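Local coordinates for protein ferredoxin-NADP reductase (Neisseria gonorrhoeae MIA_2011_03-10, PDB 5TR9) that probably transfers electrons between NADP(H) and ferredoxin through its bound FAD, as in other ferredoxin-NADP reductases, at residues Y43-F55 against I62-A74. Sequence-based numbering, arbitrary orientation. Where two conformers were deposited one is given.
Sequences YRFKAGQFSRLGF and IWRAYSVVSAEYA. With FAD (flavin-adenine dinucleotide), chain C.
Phe-50 to Phe-55 and Ile-62 to Ser-67 pair as the antiparallel strands of a beta hairpin, their axes 4.4 Å apart at closest approach and their directions 147° apart. Reciprocal backbone bonds join Ser-51 with Tyr-66, Leu-53 with Arg-64 and Phe-55 with Ile-62; Val-68 N to Gln-49 O, 3.2 Å, extends the ladder past the strands. There a water bridges Gly-48 N, Gln-49 O and Val-68 O.

On the face bearing Arg-52 and Trp-63, in the conformer given, the Arg-52 guanidinium lies over the indole, planes 21° apart, with Arg-52 NH2 3.4 Å from Trp-63 CG. Gly-54 CA makes a CH-pi contact with the opposite indole face, 3.9 Å from the six-ring centroid of Trp-63; this close approach uses glycine's lack of a side chain. On the other face, Leu-53 CD1 meets the Tyr-66 ring obliquely. Beyond the strands, Val-68 sets CB over one face of the Phe-45 ring, with Val-68 CG1 3.5 Å from Phe-45 CZ. In the conformer given, Glu-72 has CG anti to the backbone N (chi1 -163°), and its OE2 accepts a weak hydrogen bond from Ala-47 N, while its OE1 ligates a magnesium ion.

The strand 62-67 also lines the flavin site of this FR-type FAD domain. Arg-64 NE donates to FAD O2A over 2.9 Å, and its NH2 to O1A, so two N-H groups of one guanidinium edge hold the PA phosphate of the FAD diphosphate; Tyr-66 OH pairs with FAD O4' at 2.7 Å. Ser-67 N donates to the flavin carbonyl O4, and FAD C7M sits over the Phe-50 ring.

Within the six-stranded antiparallel sheet, 60-67 is an outermost strand, and 50-57 separates it from 101-105. Helix 88-95 packs against Phe-55, Ile-62 and Tyr-66, whereas helix 133-139 touches Phe-45, Ala-47 and Ser-67.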
loop_
_atom_site.group_PDB
_atom_site.type_symbol
_atom_site.label_atom_id
_atom_site.label_comp_id
_atom_site.label_asym_id
_atom_site.label_seq_id
_atom_site.Cartn_x
_atom_site.Cartn_y
_atom_site.Cartn_z
ATOM N N TYR A 43 6.452 -19.988 1.686
ATOM C CA TYR A 43 5.760 -18.843 1.086
ATOM C C TYR A 43 6.733 -17.691 0.876
ATOM O O TYR A 43 7.193 -17.074 1.842
ATOM C CB TYR A 43 4.591 -18.386 1.950
ATOM C CG TYR A 43 3.708 -17.373 1.249
ATOM C CD1 TYR A 43 2.746 -17.784 0.333
ATOM C CD2 TYR A 43 3.833 -16.014 1.503
ATOM C CE1 TYR A 43 1.936 -16.868 -0.320
ATOM C CE2 TYR A 43 3.020 -15.074 0.851
ATOM C CZ TYR A 43 2.064 -15.514 -0.050
ATOM O OH TYR A 43 1.254 -14.602 -0.698
ATOM N N ARG A 44 7.008 -17.371 -0.389
ATOM C CA ARG A 44 7.914 -16.292 -0.764
ATOM C C ARG A 44 7.131 -15.164 -1.418
ATOM O O ARG A 44 6.175 -15.410 -2.163
ATOM C CB ARG A 44 8.975 -16.792 -1.743
ATOM C CG ARG A 44 9.674 -18.062 -1.304
ATOM C CD ARG A 44 10.643 -17.780 -0.177
ATOM N NE ARG A 44 11.533 -16.677 -0.520
ATOM C CZ ARG A 44 12.587 -16.787 -1.323
ATOM N NH1 ARG A 44 12.891 -17.959 -1.869
ATOM N NH2 ARG A 44 13.337 -15.722 -1.581
ATOM N N PHE A 45 7.544 -13.923 -1.159
ATOM C CA PHE A 45 6.965 -12.812 -1.896
ATOM C C PHE A 45 8.002 -11.708 -1.994
ATOM O O PHE A 45 9.013 -11.714 -1.286
ATOM C CB PHE A 45 5.661 -12.304 -1.255
ATOM C CG PHE A 45 5.850 -11.601 0.058
ATOM C CD1 PHE A 45 5.967 -12.325 1.251
ATOM C CD2 PHE A 45 5.893 -10.204 0.105
ATOM C CE1 PHE A 45 6.131 -11.664 2.464
ATOM C CE2 PHE A 45 6.060 -9.535 1.309
ATOM C CZ PHE A 45 6.188 -10.274 2.497
ATOM N N LYS A 46 7.775 -10.795 -2.931
ATOM C CA LYS A 46 8.572 -9.586 -3.031
ATOM C C LYS A 46 7.774 -8.430 -2.447
ATOM O O LYS A 46 6.572 -8.307 -2.699
ATOM C CB LYS A 46 8.945 -9.282 -4.482
ATOM C CG LYS A 46 9.813 -10.334 -5.138
ATOM C CD LYS A 46 10.080 -9.953 -6.593
ATOM C CE LYS A 46 10.773 -11.059 -7.354
ATOM N NZ LYS A 46 12.172 -11.263 -6.886
ATOM N N ALA A 47 8.445 -7.573 -1.678
ATOM C CA ALA A 47 7.750 -6.448 -1.061
ATOM C C ALA A 47 7.010 -5.624 -2.106
ATOM O O ALA A 47 7.572 -5.265 -3.147
ATOM C CB ALA A 47 8.747 -5.567 -0.310
ATOM N N GLY A 48 5.728 -5.344 -1.824
ATOM C CA GLY A 48 4.841 -4.685 -2.755
ATOM C C GLY A 48 3.810 -5.610 -3.380
ATOM O O GLY A 48 2.818 -5.125 -3.950
ATOM N N GLN A 49 4.009 -6.918 -3.281
ATOM C CA GLN A 49 3.100 -7.880 -3.885
ATOM C C GLN A 49 1.918 -8.194 -2.968
ATOM O O GLN A 49 1.878 -7.811 -1.792
ATOM C CB GLN A 49 3.863 -9.155 -4.241
ATOM C CG GLN A 49 4.822 -8.932 -5.404
ATOM C CD GLN A 49 5.383 -10.226 -5.932
ATOM O OE1 GLN A 49 5.822 -11.097 -5.171
ATOM N NE2 GLN A 49 5.365 -10.376 -7.254
ATOM N N PHE A 50 0.925 -8.881 -3.539
ATOM C CA PHE A 50 -0.275 -9.241 -2.797
ATOM C C PHE A 50 -0.505 -10.750 -2.761
ATOM O O PHE A 50 -0.081 -11.502 -3.650
ATOM C CB PHE A 50 -1.521 -8.507 -3.353
ATOM C CG PHE A 50 -1.848 -8.796 -4.802
ATOM C CD1 PHE A 50 -2.707 -9.844 -5.148
ATOM C CD2 PHE A 50 -1.359 -7.978 -5.815
ATOM C CE1 PHE A 50 -3.041 -10.086 -6.490
ATOM C CE2 PHE A 50 -1.685 -8.217 -7.159
ATOM C CZ PHE A 50 -2.526 -9.267 -7.490
ATOM N N SER A 51 -1.160 -11.177 -1.679
ATOM C CA SER A 51 -1.610 -12.541 -1.460
ATOM C C SER A 51 -3.059 -12.675 -1.892
ATOM O O SER A 51 -3.777 -11.688 -2.048
ATOM C CB SER A 51 -1.519 -12.913 0.021
ATOM O OG SER A 51 -0.230 -12.675 0.559
ATOM N N ARG A 52 -3.487 -13.914 -2.076
ATOM C CA ARG A 52 -4.904 -14.237 -2.185
ATOM C C ARG A 52 -5.278 -15.057 -0.959
ATOM O O ARG A 52 -4.670 -16.101 -0.702
ATOM C CB ARG A 52 -5.216 -14.992 -3.478
ATOM C CG ARG A 52 -5.584 -14.079 -4.634
ATOM C CD ARG A 52 -5.787 -14.848 -5.936
ATOM N NE ARG A 52 -6.510 -16.109 -5.768
ATOM C CZ ARG A 52 -7.795 -16.294 -6.071
ATOM N NH1 ARG A 52 -8.521 -15.294 -6.553
ATOM N NH2 ARG A 52 -8.352 -17.485 -5.893
ATOM N N LEU A 53 -6.244 -14.561 -0.194
ATOM C CA LEU A 53 -6.699 -15.189 1.035
ATOM C C LEU A 53 -8.117 -15.685 0.830
ATOM O O LEU A 53 -8.889 -15.090 0.073
ATOM C CB LEU A 53 -6.683 -14.209 2.209
ATOM C CG LEU A 53 -5.353 -13.518 2.510
ATOM C CD1 LEU A 53 -5.505 -12.546 3.695
ATOM C CD2 LEU A 53 -4.274 -14.561 2.790
ATOM N N GLY A 54 -8.458 -16.776 1.512
ATOM C CA GLY A 54 -9.752 -17.385 1.280
ATOM C C GLY A 54 -10.296 -18.052 2.522
ATOM O O GLY A 54 -9.597 -18.252 3.521
ATOM N N PHE A 55 -11.573 -18.393 2.443
ATOM C CA PHE A 55 -12.226 -19.195 3.465
ATOM C C PHE A 55 -13.043 -20.290 2.805
ATOM O O PHE A 55 -13.598 -20.105 1.719
ATOM C CB PHE A 55 -13.178 -18.373 4.353
ATOM C CG PHE A 55 -12.500 -17.351 5.210
ATOM C CD1 PHE A 55 -11.846 -17.726 6.376
ATOM C CD2 PHE A 55 -12.551 -16.010 4.873
ATOM C CE1 PHE A 55 -11.227 -16.772 7.180
ATOM C CE2 PHE A 55 -11.947 -15.049 5.671
ATOM C CZ PHE A 55 -11.286 -15.432 6.826
ATOM N N ILE A 62 -14.600 -18.576 -0.791
ATOM C CA ILE A 62 -14.546 -17.160 -1.127
ATOM C C ILE A 62 -13.086 -16.737 -1.076
ATOM O O ILE A 62 -12.351 -17.129 -0.164
ATOM C CB ILE A 62 -15.427 -16.292 -0.198
ATOM C CG1 ILE A 62 -15.384 -14.831 -0.649
ATOM C CG2 ILE A 62 -15.041 -16.455 1.269
ATOM C CD1 ILE A 62 -16.416 -13.949 0.041
ATOM N N TRP A 63 -12.661 -15.968 -2.075
ATOM C CA TRP A 63 -11.275 -15.529 -2.204
ATOM C C TRP A 63 -11.207 -14.035 -2.465
ATOM O O TRP A 63 -12.000 -13.510 -3.258
ATOM C CB TRP A 63 -10.579 -16.233 -3.362
ATOM C CG TRP A 63 -10.374 -17.689 -3.176
ATOM C CD1 TRP A 63 -11.164 -18.695 -3.641
ATOM C CD2 TRP A 63 -9.286 -18.313 -2.487
ATOM N NE1 TRP A 63 -10.640 -19.916 -3.278
ATOM C CE2 TRP A 63 -9.487 -19.706 -2.569
ATOM C CE3 TRP A 63 -8.162 -17.826 -1.812
ATOM C CZ2 TRP A 63 -8.603 -20.625 -1.991
ATOM C CZ3 TRP A 63 -7.283 -18.739 -1.239
ATOM C CH2 TRP A 63 -7.514 -20.120 -1.330
ATOM N N ARG A 64 -10.217 -13.373 -1.856
ATOM C CA ARG A 64 -9.952 -11.954 -2.106
ATOM C C ARG A 64 -8.454 -11.674 -2.013
ATOM O O ARG A 64 -7.719 -12.360 -1.295
ATOM C CB ARG A 64 -10.692 -11.040 -1.109
ATOM C CG ARG A 64 -12.223 -11.035 -1.231
ATOM C CD ARG A 64 -12.679 -10.391 -2.532
ATOM N NE ARG A 64 -14.122 -10.132 -2.563
ATOM C CZ ARG A 64 -15.043 -11.027 -2.920
ATOM N NH1 ARG A 64 -14.688 -12.270 -3.250
ATOM N NH2 ARG A 64 -16.332 -10.683 -2.942
ATOM N N ALA A 65 -8.013 -10.621 -2.708
ATOM C CA ALA A 65 -6.604 -10.227 -2.704
ATOM C C ALA A 65 -6.313 -9.171 -1.635
ATOM O O ALA A 65 -7.128 -8.270 -1.390
ATOM C CB ALA A 65 -6.202 -9.681 -4.078
ATOM N N TYR A 66 -5.130 -9.274 -1.012
ATOM C CA TYR A 66 -4.669 -8.319 0.002
ATOM C C TYR A 66 -3.173 -8.112 -0.143
ATOM O O TYR A 66 -2.427 -9.087 -0.227
ATOM C CB TYR A 66 -4.983 -8.804 1.434
ATOM C CG TYR A 66 -6.467 -8.952 1.585
ATOM C CD1 TYR A 66 -7.261 -7.858 1.914
ATOM C CD2 TYR A 66 -7.078 -10.171 1.329
ATOM C CE1 TYR A 66 -8.636 -7.978 1.980
ATOM C CE2 TYR A 66 -8.439 -10.300 1.387
ATOM C CZ TYR A 66 -9.208 -9.210 1.723
ATOM O OH TYR A 66 -10.568 -9.355 1.759
ATOM N N SER A 67 -2.732 -6.856 -0.150
ATOM C CA SER A 67 -1.288 -6.603 -0.176
ATOM C C SER A 67 -0.644 -6.983 1.149
ATOM O O SER A 67 -1.157 -6.657 2.221
ATOM C CB SER A 67 -1.006 -5.128 -0.446
ATOM O OG SER A 67 -1.614 -4.704 -1.656
ATOM N N VAL A 68 0.514 -7.647 1.086
ATOM C CA VAL A 68 1.212 -7.970 2.329
ATOM C C VAL A 68 1.748 -6.688 2.952
ATOM O O VAL A 68 2.457 -5.916 2.294
ATOM C CB VAL A 68 2.344 -8.976 2.085
ATOM C CG1 VAL A 68 2.971 -9.365 3.427
ATOM C CG2 VAL A 68 1.813 -10.211 1.374
ATOM N N VAL A 69 1.418 -6.454 4.231
ATOM C CA VAL A 69 1.945 -5.268 4.903
ATOM C C VAL A 69 3.184 -5.587 5.731
ATOM O O VAL A 69 3.984 -4.676 5.996
ATOM C CB VAL A 69 0.882 -4.561 5.778
ATOM C CG1 VAL A 69 -0.423 -4.395 5.010
ATOM C CG2 VAL A 69 0.643 -5.299 7.062
ATOM N N SER A 70 3.405 -6.848 6.087
ATOM C CA SER A 70 4.562 -7.223 6.872
ATOM C C SER A 70 5.815 -7.331 6.002
ATOM O O SER A 70 5.764 -7.360 4.767
ATOM C CB SER A 70 4.294 -8.555 7.581
ATOM O OG SER A 70 3.669 -9.460 6.675
ATOM N N ALA A 71 6.952 -7.437 6.679
ATOM C CA ALA A 71 8.238 -7.499 6.006
ATOM C C ALA A 71 8.455 -8.856 5.351
ATOM O O ALA A 71 8.006 -9.894 5.847
ATOM C CB ALA A 71 9.361 -7.244 7.006
ATOM N N GLU A 72 9.202 -8.837 4.242
ATOM C CA GLU A 72 9.557 -10.074 3.556
ATOM C C GLU A 72 10.231 -11.076 4.496
ATOM O O GLU A 72 10.071 -12.290 4.324
ATOM C CB GLU A 72 10.459 -9.726 2.363
ATOM C CG GLU A 72 10.616 -10.800 1.300
ATOM C CD GLU A 72 11.458 -10.321 0.118
ATOM O OE1 GLU A 72 12.422 -11.021 -0.264
ATOM O OE2 GLU A 72 11.164 -9.230 -0.421
ATOM N N TYR A 73 10.993 -10.589 5.472
ATOM C CA TYR A 73 11.760 -11.416 6.388
ATOM C C TYR A 73 11.003 -11.749 7.669
ATOM O O TYR A 73 11.553 -12.455 8.522
ATOM C CB TYR A 73 13.079 -10.710 6.727
ATOM C CG TYR A 73 12.918 -9.249 7.062
ATOM C CD1 TYR A 73 12.534 -8.845 8.338
ATOM C CD2 TYR A 73 13.127 -8.265 6.094
ATOM C CE1 TYR A 73 12.387 -7.503 8.650
ATOM C CE2 TYR A 73 12.978 -6.926 6.392
ATOM C CZ TYR A 73 12.608 -6.548 7.669
ATOM O OH TYR A 73 12.440 -5.218 7.973
ATOM N N ALA A 74 9.768 -11.272 7.826
ATOM C CA ALA A 74 9.053 -11.552 9.069
ATOM C C ALA A 74 8.600 -13.013 9.116
ATOM O O ALA A 74 8.564 -13.718 8.109
ATOM C CB ALA A 74 7.848 -10.625 9.227
HETATM P PA FAD C . -16.245 -6.860 -2.229
HETATM O O1A FAD C . -17.416 -7.627 -2.750
HETATM O O2A FAD C . -14.870 -7.360 -2.657
HETATM O O5B FAD C . -16.300 -5.356 -2.646
HETATM C C5B FAD C . -17.503 -4.578 -2.494
HETATM C C4B FAD C . -17.157 -3.154 -2.857
HETATM O O4B FAD C . -16.367 -2.582 -1.795
HETATM C C3B FAD C . -16.289 -2.997 -4.097
HETATM O O3B FAD C . -17.064 -2.977 -5.290
HETATM C C2B FAD C . -15.616 -1.645 -3.856
HETATM O O2B FAD C . -16.469 -0.564 -4.221
HETATM C C1B FAD C . -15.463 -1.631 -2.335
HETATM N N9A FAD C . -14.133 -1.958 -1.842
HETATM C C8A FAD C . -13.525 -3.185 -1.826
HETATM N N7A FAD C . -12.337 -3.182 -1.265
HETATM C C5A FAD C . -12.166 -1.863 -0.871
HETATM C C6A FAD C . -11.109 -1.204 -0.218
HETATM N N6A FAD C . -9.980 -1.813 0.160
HETATM N N1A FAD C . -11.247 0.122 0.016
HETATM C C2A FAD C . -12.377 0.730 -0.362
HETATM N N3A FAD C . -13.439 0.210 -0.988
HETATM C C4A FAD C . -13.271 -1.102 -1.206
HETATM N N1 FAD C . -8.602 -4.608 0.347
HETATM C C2 FAD C . -8.074 -4.258 1.554
HETATM O O2 FAD C . -8.805 -3.941 2.506
HETATM N N3 FAD C . -6.693 -4.232 1.708
HETATM C C4 FAD C . -5.763 -4.537 0.725
HETATM O O4 FAD C . -4.557 -4.498 0.972
HETATM C C4X FAD C . -6.341 -4.917 -0.541
HETATM N N5 FAD C . -5.525 -5.203 -1.539
HETATM C C5X FAD C . -6.088 -5.566 -2.748
HETATM C C6 FAD C . -5.240 -5.879 -3.814
HETATM C C7 FAD C . -5.754 -6.249 -5.051
HETATM C C7M FAD C . -4.813 -6.595 -6.175
HETATM C C8 FAD C . -7.144 -6.322 -5.231
HETATM C C8M FAD C . -7.725 -6.728 -6.563
HETATM C C9 FAD C . -7.993 -6.004 -4.172
HETATM C C9A FAD C . -7.479 -5.634 -2.934
HETATM N N10 FAD C . -8.310 -5.265 -1.848
HETATM C C10 FAD C . -7.773 -4.933 -0.634
HETATM C "C1'" FAD C . -9.762 -5.443 -1.916
HETATM C "C2'" FAD C . -10.138 -6.806 -1.306
HETATM O "O2'" FAD C . -9.724 -7.890 -2.141
HETATM C "C3'" FAD C . -11.643 -6.912 -1.046
HETATM O "O3'" FAD C . -12.356 -6.508 -2.208
HETATM C "C4'" FAD C . -12.102 -6.199 0.228
HETATM O "O4'" FAD C . -11.542 -6.871 1.359
HETATM C "C5'" FAD C . -13.609 -6.158 0.375
HETATM O "O5'" FAD C . -14.127 -7.498 0.259
HETATM P P FAD C . -15.679 -7.780 0.423
HETATM O O1P FAD C . -16.137 -7.364 1.815
HETATM O O2P FAD C . -15.925 -9.183 -0.010
HETATM O O3P FAD C . -16.314 -6.764 -0.648
HETATM O O HOH W 1 3.523 -6.145 -0.261
HETATM O O HOH W 2 -0.051 -5.275 -3.861
#